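PDB 4C6S: probable WRKY transcription factor 52 from Arabidopsis thaliana, which acts as a plant disease resistance protein and W-box-binding transcription factor, its TIR domain taking part in homodimerization and in pairing with RPS4. Local coordinates for residues K48-Q51 against A52-E55; D76-A79 against K80-E83; S101-R104 against D105-L108; I135-D138 against V139-H143. All coordinates share one frame; numbering follows the deposited sequence.

Overall arrangement
Interactions 1 to 4 follow one another along the TIR domain chain; each is local, within one or two turns of helix, and none nests in or crosses another. Interaction 1 forms the first turn of helix 51-56, just after helix 44-48. Interaction 2 lies in helix 74-82, the crossover between parallel strands 59-65 and 92-98, and touches interaction 1 where Ile54 CG2 packs on Val81 O at 3.8 Å. Interaction 3 starts helix 104-113 after strand 92-98, its centre about 28 Å from that of interaction 1, across the chain's centre. Interaction 4 belongs to the C-terminal helix 128-143, which packs against helix 20-30 and strand 92-98; its centre is about 23 Å from that of interaction 2.

Interaction 1. Residues K48-Q51 against A52-E55; sequences KESQ and AKIE
Lys53 lays the root of its aliphatic chain over the carbonyl of Ser50, with its CB 3.3 Å from Ser50 O, and farther out its CD meets Ser50 CB at 4.0 Å. Its CG stands beside the backbone N (chi1 -70°), which turns the chain back toward the preceding residues; a bend at the third torsion then carries the ammonium on to strand 35-39, where NZ makes a weak hydrogen bond to Val37 O. The same Ser50 carbonyl accepts a weak bond from Lys53 N. Ser50 OG is not part of this overlap, for it is hydrogen-bonded to Leu46 O in the preceding helix.

One turn on, Glu55 treats Gln51 in a similar way. Glu55 N gives a nearly straight bond of 2.9 Å to Gln51 O. Alongside it, Glu55 CG leans on Gln51 O at 3.4 Å. Gln51 O also receives a weak bond from Ile54 N, and is thus approached by two successive amides. On the inner side, Ile54 brings CB to 3.5 Å from Gln51 O and packs on Cys84.

Weak, bent i to i+3 bonds giving way to a straight i to i+4 bond are typical of the first turn of an alpha-helix, here helix 51-56 of the TIR domain, beside the edge strand 35-39.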
ATOM      1  N   LYS A  48     -12.689  15.273  18.857  1.00 57.91           N
ATOM      2  CA  LYS A  48     -13.273  15.117  20.174  1.00 59.25           C
ATOM      3  C   LYS A  48     -14.281  13.971  20.136  1.00 60.08           C
ATOM      4  O   LYS A  48     -14.349  13.160  21.060  1.00 59.17           O
ATOM      5  CB  LYS A  48     -13.932  16.428  20.592  1.00 63.74           C
ATOM      6  CG  LYS A  48     -14.276  16.535  22.063  1.00 67.36           C
ATOM      7  CD  LYS A  48     -14.640  17.974  22.407  1.00 70.81           C
ATOM      8  CE  LYS A  48     -15.817  18.043  23.362  1.00 72.40           C
ATOM      9  NZ  LYS A  48     -16.368  19.422  23.444  1.00 77.81           N
ATOM     10  N   GLU A  49     -15.029  13.892  19.036  1.00 63.17           N
ATOM     11  CA  GLU A  49     -16.030  12.847  18.841  1.00 69.58           C
ATOM     12  C   GLU A  49     -15.408  11.505  18.459  1.00 68.73           C
ATOM     13  O   GLU A  49     -16.123  10.531  18.227  1.00 72.03           O
ATOM     14  CB  GLU A  49     -17.009  13.248  17.737  1.00 75.90           C
ATOM     15  CG  GLU A  49     -17.540  14.665  17.816  1.00 83.26           C
ATOM     16  CD  GLU A  49     -18.403  15.007  16.619  1.00 89.43           C
ATOM     17  OE1 GLU A  49     -19.393  14.286  16.374  1.00 91.62           O
ATOM     18  OE2 GLU A  49     -18.084  15.984  15.913  1.00 93.41           O
ATOM     19  N   SER A  50     -14.083  11.460  18.368  1.00 65.21           N
ATOM     20  CA  SER A  50     -13.387  10.243  17.966  1.00 62.48           C
ATOM     21  C   SER A  50     -12.403   9.793  19.039  1.00 64.23           C
ATOM     22  O   SER A  50     -11.773   8.742  18.911  1.00 64.20           O
ATOM     23  CB  SER A  50     -12.648  10.456  16.637  1.00 64.62           C
ATOM     24  OG  SER A  50     -13.545  10.754  15.581  1.00 66.86           O
ATOM     25  N   GLN A  51     -12.274  10.597  20.094  1.00 65.06           N
ATOM     26  CA  GLN A  51     -11.338  10.320  21.183  1.00 63.71           C
ATOM     27  C   GLN A  51     -11.592   8.973  21.845  1.00 58.05           C
ATOM     28  O   GLN A  51     -10.654   8.279  22.231  1.00 57.37           O
ATOM     29  CB  GLN A  51     -11.423  11.409  22.250  1.00 67.99           C
ATOM     30  CG  GLN A  51     -10.535  12.609  22.009  1.00 69.42           C
ATOM     31  CD  GLN A  51     -10.532  13.549  23.193  1.00 71.58           C
ATOM     32  OE1 GLN A  51     -11.555  13.733  23.852  1.00 71.93           O
ATOM     33  NE2 GLN A  51      -9.378  14.140  23.480  1.00 70.07           N
ATOM     34  N   ALA A  52     -12.866   8.624  21.985  1.00 52.95           N
ATOM     35  CA  ALA A  52     -13.270   7.362  22.599  1.00 51.07           C
ATOM     36  C   ALA A  52     -12.657   6.150  21.890  1.00 52.73           C
ATOM     37  O   ALA A  52     -12.284   5.175  22.547  1.00 57.77           O
ATOM     38  CB  ALA A  52     -14.789   7.251  22.624  1.00 52.00           C
ATOM     39  N   LYS A  53     -12.564   6.212  20.560  1.00 48.19           N
ATOM     40  CA  LYS A  53     -11.967   5.138  19.766  1.00 47.67           C
ATOM     41  C   LYS A  53     -10.541   4.877  20.234  1.00 46.21           C
ATOM     42  O   LYS A  53     -10.117   3.728  20.373  1.00 51.37           O
ATOM     43  CB  LYS A  53     -11.917   5.521  18.283  1.00 42.75           C
ATOM     44  CG  LYS A  53     -13.247   5.597  17.536  1.00 48.30           C
ATOM     45  CD  LYS A  53     -13.050   6.476  16.297  1.00 51.54           C
ATOM     46  CE  LYS A  53     -13.700   5.913  15.046  1.00 56.35           C
ATOM     47  NZ  LYS A  53     -13.007   6.427  13.816  1.00 55.22           N
ATOM     48  N   ILE A  54      -9.803   5.958  20.463  1.00 39.90           N
ATOM     49  CA  ILE A  54      -8.403   5.860  20.854  1.00 37.03           C
ATOM     50  C   ILE A  54      -8.312   5.413  22.306  1.00 38.26           C
ATOM     51  O   ILE A  54      -7.589   4.474  22.631  1.00 37.82           O
ATOM     52  CB  ILE A  54      -7.662   7.208  20.688  1.00 39.30           C
ATOM     53  CG1 ILE A  54      -7.911   7.792  19.296  1.00 43.23           C
ATOM     54  CG2 ILE A  54      -6.168   7.036  20.926  1.00 38.88           C
ATOM     55  CD1 ILE A  54      -7.144   9.076  19.019  1.00 43.17           C
ATOM     56  N   GLU A  55      -9.068   6.075  23.174  1.00 37.28           N
ATOM     57  CA  GLU A  55      -9.046   5.755  24.594  1.00 39.80           C
ATOM     58  C   GLU A  55      -9.414   4.301  24.899  1.00 41.60           C
ATOM     59  O   GLU A  55      -8.813   3.674  25.773  1.00 50.99           O
ATOM     60  CB  GLU A  55      -9.966   6.714  25.356  1.00 45.04           C
ATOM     61  CG  GLU A  55      -9.414   8.131  25.414  1.00 45.91           C
ATOM     62  CD  GLU A  55     -10.419   9.135  25.928  1.00 54.96           C
ATOM     63  OE1 GLU A  55     -11.627   8.955  25.673  1.00 59.45           O
ATOM     64  OE2 GLU A  55      -9.994  10.110  26.579  1.00 55.43           O
TER

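Interaction 2. Residues D76-A79 against K80-E83; sequences DKFA and KVLE
Lys80 folds back along helix 74-82, the helical crossover of a beta-alpha-beta unit in the TIR fold, and runs its chain past the carbonyl of Lys77. Its CG is wedged between its own backbone N and carbonyl carbon (chi1 66°), a crowded position that sends the chain toward the helix start, and a bend at the last torsion brings Lys80 NZ within 3.2 Å of Lys77 O. The helix has a wider pi-type turn at 76-78 and is kinked at Lys80 and Val81, whose N atoms make no bond to the turn before. The ammonium is also hydrogen-bonded to Val40 O and makes a cation-pi contact with Phe47, while Lys77 sends its own ammonium to a salt bridge with Asp41.

Phe78 and Val81 face inward, toward the sheet. Phe78 CD1 lies 4.4 Å from Val81 CG2, the methyl approaching the ring obliquely, and the Phe78 side chain also packs on Met62 and Leu64 of strand 59-65. Phe78 O accepts two amides, Leu82 N from nearly straight ahead and Val81 N from well above the carbonyl plane. Glu83 lays CG over Ala79 O at 3.2 Å. A water bridges the start of the turn, 2.8 Å from Asp76 O and 2.9 Å from Lys80 NZ.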
ATOM      1  N   ASP A  76       1.673  19.180  17.326  1.00 32.01           N
ATOM      2  CA  ASP A  76       0.579  19.685  16.514  1.00 36.93           C
ATOM      3  C   ASP A  76      -0.495  18.628  16.246  1.00 38.68           C
ATOM      4  O   ASP A  76      -1.689  18.937  16.244  1.00 38.58           O
ATOM      5  CB  ASP A  76       1.126  20.216  15.190  1.00 45.46           C
ATOM      6  CG  ASP A  76       0.058  20.860  14.339  1.00 63.52           C
ATOM      7  OD1 ASP A  76      -0.831  21.536  14.904  1.00 68.01           O
ATOM      8  OD2 ASP A  76       0.106  20.687  13.103  1.00 71.58           O
ATOM      9  N   LYS A  77      -0.074  17.383  16.030  1.00 33.11           N
ATOM     10  CA  LYS A  77      -0.986  16.365  15.511  1.00 34.74           C
ATOM     11  C   LYS A  77      -1.067  15.080  16.321  1.00 33.31           C
ATOM     12  O   LYS A  77      -2.112  14.437  16.343  1.00 34.20           O
ATOM     13  CB  LYS A  77      -0.598  15.991  14.077  1.00 38.16           C
ATOM     14  CG  LYS A  77      -0.844  17.066  13.043  1.00 43.24           C
ATOM     15  CD  LYS A  77      -0.580  16.537  11.642  1.00 46.72           C
ATOM     16  CE  LYS A  77      -0.646  17.650  10.603  1.00 48.87           C
ATOM     17  NZ  LYS A  77      -0.562  17.094   9.214  1.00 47.49           N
ATOM     18  N   PHE A  78       0.031  14.671  16.944  1.00 30.57           N
ATOM     19  CA  PHE A  78       0.053  13.346  17.561  1.00 25.90           C
ATOM     20  C   PHE A  78       0.066  13.342  19.093  1.00 29.09           C
ATOM     21  O   PHE A  78      -0.319  12.345  19.700  1.00 29.16           O
ATOM     22  CB  PHE A  78       1.187  12.499  16.979  1.00 23.11           C
ATOM     23  CG  PHE A  78       0.886  11.966  15.593  1.00 26.26           C
ATOM     24  CD1 PHE A  78       0.202  10.767  15.427  1.00 27.47           C
ATOM     25  CD2 PHE A  78       1.253  12.681  14.462  1.00 28.13           C
ATOM     26  CE1 PHE A  78      -0.084  10.252  14.155  1.00 23.53           C
ATOM     27  CE2 PHE A  78       0.956  12.193  13.181  1.00 24.44           C
ATOM     28  CZ  PHE A  78       0.286  10.973  13.029  1.00 24.29           C
ATOM     29  N   ALA A  79       0.485  14.442  19.718  1.00 32.72           N
ATOM     30  CA  ALA A  79       0.411  14.534  21.176  1.00 30.76           C
ATOM     31  C   ALA A  79      -1.002  14.216  21.672  1.00 33.08           C
ATOM     32  O   ALA A  79      -1.172  13.561  22.696  1.00 39.76           O
ATOM     33  CB  ALA A  79       0.844  15.912  21.672  1.00 31.34           C
ATOM     34  N   LYS A  80      -2.011  14.679  20.938  1.00 35.22           N
ATOM     35  CA  LYS A  80      -3.395  14.455  21.338  1.00 35.79           C
ATOM     36  C   LYS A  80      -3.789  12.980  21.235  1.00 34.49           C
ATOM     37  O   LYS A  80      -4.745  12.553  21.885  1.00 40.64           O
ATOM     38  CB  LYS A  80      -4.348  15.326  20.515  1.00 35.57           C
ATOM     39  CG  LYS A  80      -4.394  14.966  19.034  1.00 38.05           C
ATOM     40  CD  LYS A  80      -5.216  15.987  18.255  1.00 43.27           C
ATOM     41  CE  LYS A  80      -5.603  15.451  16.885  1.00 47.00           C
ATOM     42  NZ  LYS A  80      -4.822  16.037  15.769  1.00 52.45           N
ATOM     43  N   VAL A  81      -3.055  12.207  20.431  1.00 32.77           N
ATOM     44  CA  VAL A  81      -3.309  10.775  20.346  1.00 35.92           C
ATOM     45  C   VAL A  81      -2.715  10.044  21.549  1.00 38.36           C
ATOM     46  O   VAL A  81      -3.382   9.219  22.180  1.00 38.30           O
ATOM     47  CB  VAL A  81      -2.752  10.160  19.041  1.00 29.84           C
ATOM     48  CG1 VAL A  81      -2.963   8.661  19.049  1.00 34.75           C
ATOM     49  CG2 VAL A  81      -3.450  10.768  17.844  1.00 32.76           C
ATOM     50  N   LEU A  82      -1.464  10.355  21.869  1.00 35.67           N
ATOM     51  CA  LEU A  82      -0.769   9.674  22.957  1.00 39.52           C
ATOM     52  C   LEU A  82      -1.397   9.991  24.313  1.00 44.59           C
ATOM     53  O   LEU A  82      -1.390   9.154  25.220  1.00 49.61           O
ATOM     54  CB  LEU A  82       0.718  10.040  22.970  1.00 34.86           C
ATOM     55  CG  LEU A  82       1.548   9.301  24.022  1.00 39.74           C
ATOM     56  CD1 LEU A  82       1.496   7.807  23.765  1.00 43.37           C
ATOM     57  CD2 LEU A  82       2.982   9.797  24.067  1.00 42.51           C
ATOM     58  N   GLU A  83      -1.955  11.193  24.451  1.00 36.98           N
ATOM     59  CA  GLU A  83      -2.545  11.593  25.716  1.00 46.87           C
ATOM     60  C   GLU A  83      -3.756  10.732  26.022  1.00 48.56           C
ATOM     61  O   GLU A  83      -4.132  10.575  27.182  1.00 51.46           O
ATOM     62  CB  GLU A  83      -2.880  13.085  25.720  1.00 62.15           C
ATOM     63  CG  GLU A  83      -1.634  13.957  25.862  1.00 74.34           C
ATOM     64  CD  GLU A  83      -1.941  15.441  25.909  1.00 86.01           C
ATOM     65  OE1 GLU A  83      -3.092  15.823  25.604  1.00 91.33           O
ATOM     66  OE2 GLU A  83      -1.024  16.224  26.252  1.00 86.78           O
TER
HETATM   67  O   HOH W   1      -4.461  18.867  15.862  1.00 46.86           O

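Interaction 3. Residues S101-R104 against D105-L108; sequences SLLR and DQWL
Gln106 sets CG beside its backbone N (chi1 -64°) and then bends sharply at the next torsion (chi2 96°), which folds its amide back over Leu103. Gln106 OE1 comes to 3.5 Å from Leu103 CB, and Gln106 NE2 lies near Leu103 CD2; the two chains cross at a slant, with the carboxamide lying against the leucine's aliphatic part.

On the buried side, Trp107 N donates a 3.0 Å hydrogen bond to Leu103 O in the plane of that carbonyl. The indole also meets this oxygen at its edge, where Trp107 CD1 lies 3.4 Å from Leu103 O, while Trp107 NE1 is held by Cys68 O. Leu103, at the end of the loop that follows strand 92-98 of the parallel TIR sheet, is the N-cap residue of helix 104-113 and the centre of an inverse gamma turn.

Arg104 and Leu108 run side by side, Arg104 CG 4.0 Å from Leu108 CD1, one turn apart and pointing the same way. Leu108 N bonds to Arg104 O at 2.9 Å. Beyond this overlap, Arg104 NH1 bonds to Gln121 OE1 and Ser122 O, and NH2 forms a salt bridge with a sulfate that probably comes from the crystallisation liquor.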
ATOM      1  N   SER A 101      11.675   8.627   2.689  1.00 28.81           N
ATOM      2  CA  SER A 101      12.799   9.531   2.894  1.00 33.11           C
ATOM      3  C   SER A 101      12.795   9.965   4.349  1.00 31.73           C
ATOM      4  O   SER A 101      12.659  11.155   4.660  1.00 30.93           O
ATOM      5  CB  SER A 101      12.675  10.729   1.960  1.00 40.49           C
ATOM      6  OG  SER A 101      13.913  11.402   1.824  1.00 54.84           O
ATOM      7  N   LEU A 102      12.948   8.988   5.241  1.00 28.52           N
ATOM      8  CA  LEU A 102      12.779   9.205   6.681  1.00 28.55           C
ATOM      9  C   LEU A 102      13.813  10.145   7.255  1.00 29.85           C
ATOM     10  O   LEU A 102      15.007  10.063   6.929  1.00 31.36           O
ATOM     11  CB  LEU A 102      12.894   7.892   7.452  1.00 28.62           C
ATOM     12  CG  LEU A 102      11.861   6.788   7.327  1.00 29.98           C
ATOM     13  CD1 LEU A 102      12.162   5.696   8.342  1.00 26.15           C
ATOM     14  CD2 LEU A 102      10.459   7.351   7.528  1.00 23.32           C
ATOM     15  N   LEU A 103      13.348  11.045   8.113  1.00 27.15           N
ATOM     16  CA  LEU A 103      14.244  11.804   8.973  1.00 27.90           C
ATOM     17  C   LEU A 103      14.401  10.903  10.192  1.00 24.71           C
ATOM     18  O   LEU A 103      13.827  11.153  11.251  1.00 26.13           O
ATOM     19  CB  LEU A 103      13.609  13.140   9.359  1.00 27.76           C
ATOM     20  CG  LEU A 103      13.382  14.071   8.173  1.00 32.75           C
ATOM     21  CD1 LEU A 103      12.797  15.418   8.613  1.00 36.53           C
ATOM     22  CD2 LEU A 103      14.677  14.275   7.412  1.00 35.98           C
ATOM     23  N   ARG A 104      15.162   9.824  10.018  1.00 30.06           N
ATOM     24  CA  ARG A 104      15.133   8.719  10.969  1.00 27.73           C
ATOM     25  C   ARG A 104      15.692   9.108  12.333  1.00 25.58           C
ATOM     26  O   ARG A 104      15.051   8.867  13.355  1.00 27.14           O
ATOM     27  CB  ARG A 104      15.902   7.520  10.403  1.00 28.15           C
ATOM     28  CG  ARG A 104      15.748   6.252  11.214  1.00 34.61           C
ATOM     29  CD  ARG A 104      16.584   5.129  10.614  1.00 41.22           C
ATOM     30  NE  ARG A 104      16.571   5.169   9.150  1.00 53.70           N
ATOM     31  CZ  ARG A 104      15.738   4.481   8.369  1.00 61.50           C
ATOM     32  NH1 ARG A 104      14.821   3.672   8.892  1.00 57.98           N
ATOM     33  NH2 ARG A 104      15.826   4.603   7.048  1.00 63.99           N
ATOM     34  N   ASP A 105      16.888   9.684  12.354  1.00 28.97           N
ATOM     35  CA  ASP A 105      17.504  10.055  13.631  1.00 30.92           C
ATOM     36  C   ASP A 105      16.657  11.060  14.409  1.00 28.91           C
ATOM     37  O   ASP A 105      16.541  10.975  15.637  1.00 29.22           O
ATOM     38  CB  ASP A 105      18.898  10.630  13.410  1.00 39.22           C
ATOM     39  CG  ASP A 105      19.868   9.611  12.856  1.00 51.75           C
ATOM     40  OD1 ASP A 105      19.605   8.402  13.022  1.00 54.66           O
ATOM     41  OD2 ASP A 105      20.889  10.027  12.265  1.00 58.74           O
ATOM     42  N   GLN A 106      16.077  12.016  13.692  1.00 27.35           N
ATOM     43  CA  GLN A 106      15.184  12.997  14.310  1.00 26.37           C
ATOM     44  C   GLN A 106      13.956  12.358  14.944  1.00 28.26           C
ATOM     45  O   GLN A 106      13.561  12.715  16.061  1.00 26.15           O
ATOM     46  CB  GLN A 106      14.766  14.059  13.282  1.00 27.41           C
ATOM     47  CG  GLN A 106      15.917  14.913  12.764  1.00 31.80           C
ATOM     48  CD  GLN A 106      16.509  14.419  11.454  1.00 41.27           C
ATOM     49  OE1 GLN A 106      16.565  13.214  11.185  1.00 39.15           O
ATOM     50  NE2 GLN A 106      16.958  15.356  10.628  1.00 43.73           N
ATOM     51  N   TRP A 107      13.344  11.413  14.241  1.00 24.58           N
ATOM     52  CA  TRP A 107      12.165  10.742  14.775  1.00 20.60           C
ATOM     53  C   TRP A 107      12.506   9.793  15.914  1.00 22.20           C
ATOM     54  O   TRP A 107      11.745   9.670  16.861  1.00 24.24           O
ATOM     55  CB  TRP A 107      11.406   9.999  13.670  1.00 22.70           C
ATOM     56  CG  TRP A 107      10.402  10.878  13.007  1.00 24.14           C
ATOM     57  CD1 TRP A 107      10.496  11.463  11.775  1.00 24.95           C
ATOM     58  CD2 TRP A 107       9.168  11.328  13.573  1.00 22.86           C
ATOM     59  NE1 TRP A 107       9.385  12.235  11.533  1.00 24.93           N
ATOM     60  CE2 TRP A 107       8.550  12.165  12.621  1.00 23.58           C
ATOM     61  CE3 TRP A 107       8.518  11.091  14.787  1.00 25.61           C
ATOM     62  CZ2 TRP A 107       7.305  12.764  12.845  1.00 26.28           C
ATOM     63  CZ3 TRP A 107       7.284  11.685  15.008  1.00 27.72           C
ATOM     64  CH2 TRP A 107       6.695  12.513  14.044  1.00 26.12           C
ATOM     65  N   LEU A 108      13.652   9.131  15.843  1.00 23.57           N
ATOM     66  CA  LEU A 108      14.022   8.230  16.940  1.00 22.33           C
ATOM     67  C   LEU A 108      14.242   9.039  18.226  1.00 24.48           C
ATOM     68  O   LEU A 108      13.839   8.614  19.320  1.00 27.80           O
ATOM     69  CB  LEU A 108      15.261   7.412  16.584  1.00 25.49           C
ATOM     70  CG  LEU A 108      15.007   6.395  15.472  1.00 27.72           C
ATOM     71  CD1 LEU A 108      16.275   5.614  15.178  1.00 31.53           C
ATOM     72  CD2 LEU A 108      13.888   5.459  15.874  1.00 25.43           C
TER

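Interaction 4. Residues I135-D138 against V139-H143; sequences IVRD and VYETH
Thr142 grips the carbonyl of Asp138 twice: Thr142 OG1 donates to Asp138 O at 2.6 Å, and Thr142 N reaches the same oxygen at 3.0 Å from the opposite face of the carbonyl plane. The back-bonded threonine is a familiar feature of alpha-helices, here near the C-terminal end of helix 128-143, the last helix of the TIR domain. With OG1 set beside its own backbone N (chi1 -51°), the hydroxyl points back down the helix. Thr142 OG1 also lies 3.1 Å from Asp138 OD1, alongside a carboxylate whose main partners are Arg118, by a salt bridge, and His120, a ligand of the sodium ion, by a hydrogen bond.

The preceding turn is regular, Val139, Tyr140 and Glu141 bonding through their amides to Ile135, Val136 and Arg137. On the outer surface Arg137 and Glu141 run side by side, Arg137 CG 3.6 Å from Glu141 OE2. Their guanidinium and carboxylate planes are nearly perpendicular, 80° apart, and the charged atoms do not meet. Inward, Ile135 and Val136 pack on helix 20-30, while Tyr140 reaches out to a cation-pi contact with Lys31. Between the two turns, Ile135 CG2 meets Val139 CG2 at 4.4 Å.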
ATOM      1  N   ILE A 135       4.257  -5.285  11.424  1.00 18.40           N
ATOM      2  CA  ILE A 135       3.452  -4.583  12.417  1.00 19.51           C
ATOM      3  C   ILE A 135       2.367  -5.521  12.943  1.00 20.62           C
ATOM      4  O   ILE A 135       2.148  -5.606  14.157  1.00 19.09           O
ATOM      5  CB  ILE A 135       2.803  -3.333  11.812  1.00 18.06           C
ATOM      6  CG1 ILE A 135       3.901  -2.351  11.404  1.00 19.79           C
ATOM      7  CG2 ILE A 135       1.840  -2.701  12.821  1.00 20.22           C
ATOM      8  CD1 ILE A 135       3.435  -1.317  10.349  1.00 20.79           C
ATOM      9  N   VAL A 136       1.699  -6.227  12.034  1.00 20.48           N
ATOM     10  CA  VAL A 136       0.664  -7.192  12.418  1.00 25.95           C
ATOM     11  C   VAL A 136       1.209  -8.292  13.337  1.00 21.79           C
ATOM     12  O   VAL A 136       0.575  -8.634  14.331  1.00 23.51           O
ATOM     13  CB  VAL A 136      -0.032  -7.811  11.183  1.00 21.95           C
ATOM     14  CG1 VAL A 136      -0.943  -8.975  11.588  1.00 25.70           C
ATOM     15  CG2 VAL A 136      -0.836  -6.735  10.452  1.00 24.30           C
ATOM     16  N   ARG A 137       2.380  -8.834  13.026  1.00 22.08           N
ATOM     17  CA  ARG A 137       2.923  -9.922  13.841  1.00 21.20           C
ATOM     18  C   ARG A 137       3.198  -9.431  15.259  1.00 25.84           C
ATOM     19  O   ARG A 137       2.924 -10.125  16.239  1.00 25.66           O
ATOM     20  CB  ARG A 137       4.200 -10.482  13.221  1.00 22.72           C
ATOM     21  CG  ARG A 137       4.949 -11.462  14.096  1.00 23.24           C
ATOM     22  CD  ARG A 137       6.102 -12.080  13.319  1.00 30.22           C
ATOM     23  NE  ARG A 137       6.979 -11.029  12.824  1.00 29.22           N
ATOM     24  CZ  ARG A 137       7.574 -11.035  11.634  1.00 36.50           C
ATOM     25  NH1 ARG A 137       7.411 -12.060  10.797  1.00 36.24           N
ATOM     26  NH2 ARG A 137       8.343 -10.012  11.288  1.00 29.32           N
ATOM     27  N   ASP A 138       3.730  -8.221  15.360  1.00 21.88           N
ATOM     28  CA  ASP A 138       4.035  -7.611  16.650  1.00 20.40           C
ATOM     29  C   ASP A 138       2.754  -7.411  17.457  1.00 21.38           C
ATOM     30  O   ASP A 138       2.677  -7.837  18.616  1.00 26.41           O
ATOM     31  CB  ASP A 138       4.752  -6.270  16.402  1.00 24.93           C
ATOM     32  CG  ASP A 138       5.126  -5.534  17.686  1.00 33.98           C
ATOM     33  OD1 ASP A 138       5.021  -6.106  18.792  1.00 32.09           O
ATOM     34  OD2 ASP A 138       5.549  -4.360  17.582  1.00 34.60           O
ATOM     35  N   VAL A 139       1.751  -6.773  16.855  1.00 23.77           N
ATOM     36  CA  VAL A 139       0.491  -6.516  17.565  1.00 23.17           C
ATOM     37  C   VAL A 139      -0.186  -7.826  17.952  1.00 26.92           C
ATOM     38  O   VAL A 139      -0.642  -7.999  19.088  1.00 25.46           O
ATOM     39  CB  VAL A 139      -0.456  -5.632  16.726  1.00 22.12           C
ATOM     40  CG1 VAL A 139      -1.852  -5.558  17.373  1.00 23.92           C
ATOM     41  CG2 VAL A 139       0.156  -4.233  16.569  1.00 24.43           C
ATOM     42  N   TYR A 140      -0.214  -8.759  17.010  1.00 21.83           N
ATOM     43  CA  TYR A 140      -0.866 -10.051  17.242  1.00 23.40           C
ATOM     44  C   TYR A 140      -0.246 -10.841  18.377  1.00 27.25           C
ATOM     45  O   TYR A 140      -0.938 -11.262  19.296  1.00 31.12           O
ATOM     46  CB  TYR A 140      -0.807 -10.888  15.963  1.00 23.02           C
ATOM     47  CG  TYR A 140      -1.348 -12.293  16.118  1.00 28.95           C
ATOM     48  CD1 TYR A 140      -2.692 -12.512  16.367  1.00 33.09           C
ATOM     49  CD2 TYR A 140      -0.513 -13.395  15.998  1.00 32.88           C
ATOM     50  CE1 TYR A 140      -3.191 -13.798  16.501  1.00 37.99           C
ATOM     51  CE2 TYR A 140      -1.002 -14.684  16.126  1.00 36.29           C
ATOM     52  CZ  TYR A 140      -2.346 -14.874  16.380  1.00 37.81           C
ATOM     53  OH  TYR A 140      -2.853 -16.143  16.507  1.00 45.28           O
ATOM     54  N   GLU A 141       1.066 -11.051  18.308  1.00 25.69           N
ATOM     55  CA  GLU A 141       1.723 -11.921  19.267  1.00 30.45           C
ATOM     56  C   GLU A 141       1.820 -11.262  20.633  1.00 32.91           C
ATOM     57  O   GLU A 141       1.841 -11.934  21.652  1.00 34.46           O
ATOM     58  CB  GLU A 141       3.093 -12.358  18.747  1.00 34.95           C
ATOM     59  CG  GLU A 141       2.971 -13.270  17.532  1.00 33.08           C
ATOM     60  CD  GLU A 141       4.248 -14.000  17.196  1.00 37.04           C
ATOM     61  OE1 GLU A 141       5.115 -14.146  18.082  1.00 37.27           O
ATOM     62  OE2 GLU A 141       4.381 -14.437  16.033  1.00 37.25           O
ATOM     63  N   THR A 142       1.860  -9.934  20.650  1.00 32.36           N
ATOM     64  CA  THR A 142       1.988  -9.229  21.915  1.00 38.90           C
ATOM     65  C   THR A 142       0.654  -9.139  22.661  1.00 34.86           C
ATOM     66  O   THR A 142       0.629  -9.157  23.884  1.00 38.42           O
ATOM     67  CB  THR A 142       2.585  -7.819  21.710  1.00 40.68           C
ATOM     68  OG1 THR A 142       3.789  -7.925  20.938  1.00 43.77           O
ATOM     69  CG2 THR A 142       2.910  -7.174  23.041  1.00 43.15           C
ATOM     70  N   HIS A 143      -0.456  -9.059  21.935  1.00 31.82           N
ATOM     71  CA  HIS A 143      -1.724  -8.678  22.571  1.00 33.24           C
ATOM     72  C   HIS A 143      -2.939  -9.539  22.258  1.00 35.36           C
ATOM     73  O   HIS A 143      -3.954  -9.455  22.959  1.00 36.38           O
ATOM     74  CB  HIS A 143      -2.044  -7.217  22.231  1.00 35.33           C
ATOM     75  CG  HIS A 143      -0.982  -6.263  22.670  1.00 42.67           C
ATOM     76  ND1 HIS A 143      -0.735  -5.991  23.996  1.00 48.60           N
ATOM     77  CD2 HIS A 143      -0.082  -5.538  21.959  1.00 43.63           C
ATOM     78  CE1 HIS A 143       0.267  -5.131  24.088  1.00 52.69           C
ATOM     79  NE2 HIS A 143       0.675  -4.837  22.864  1.00 47.47           N
TER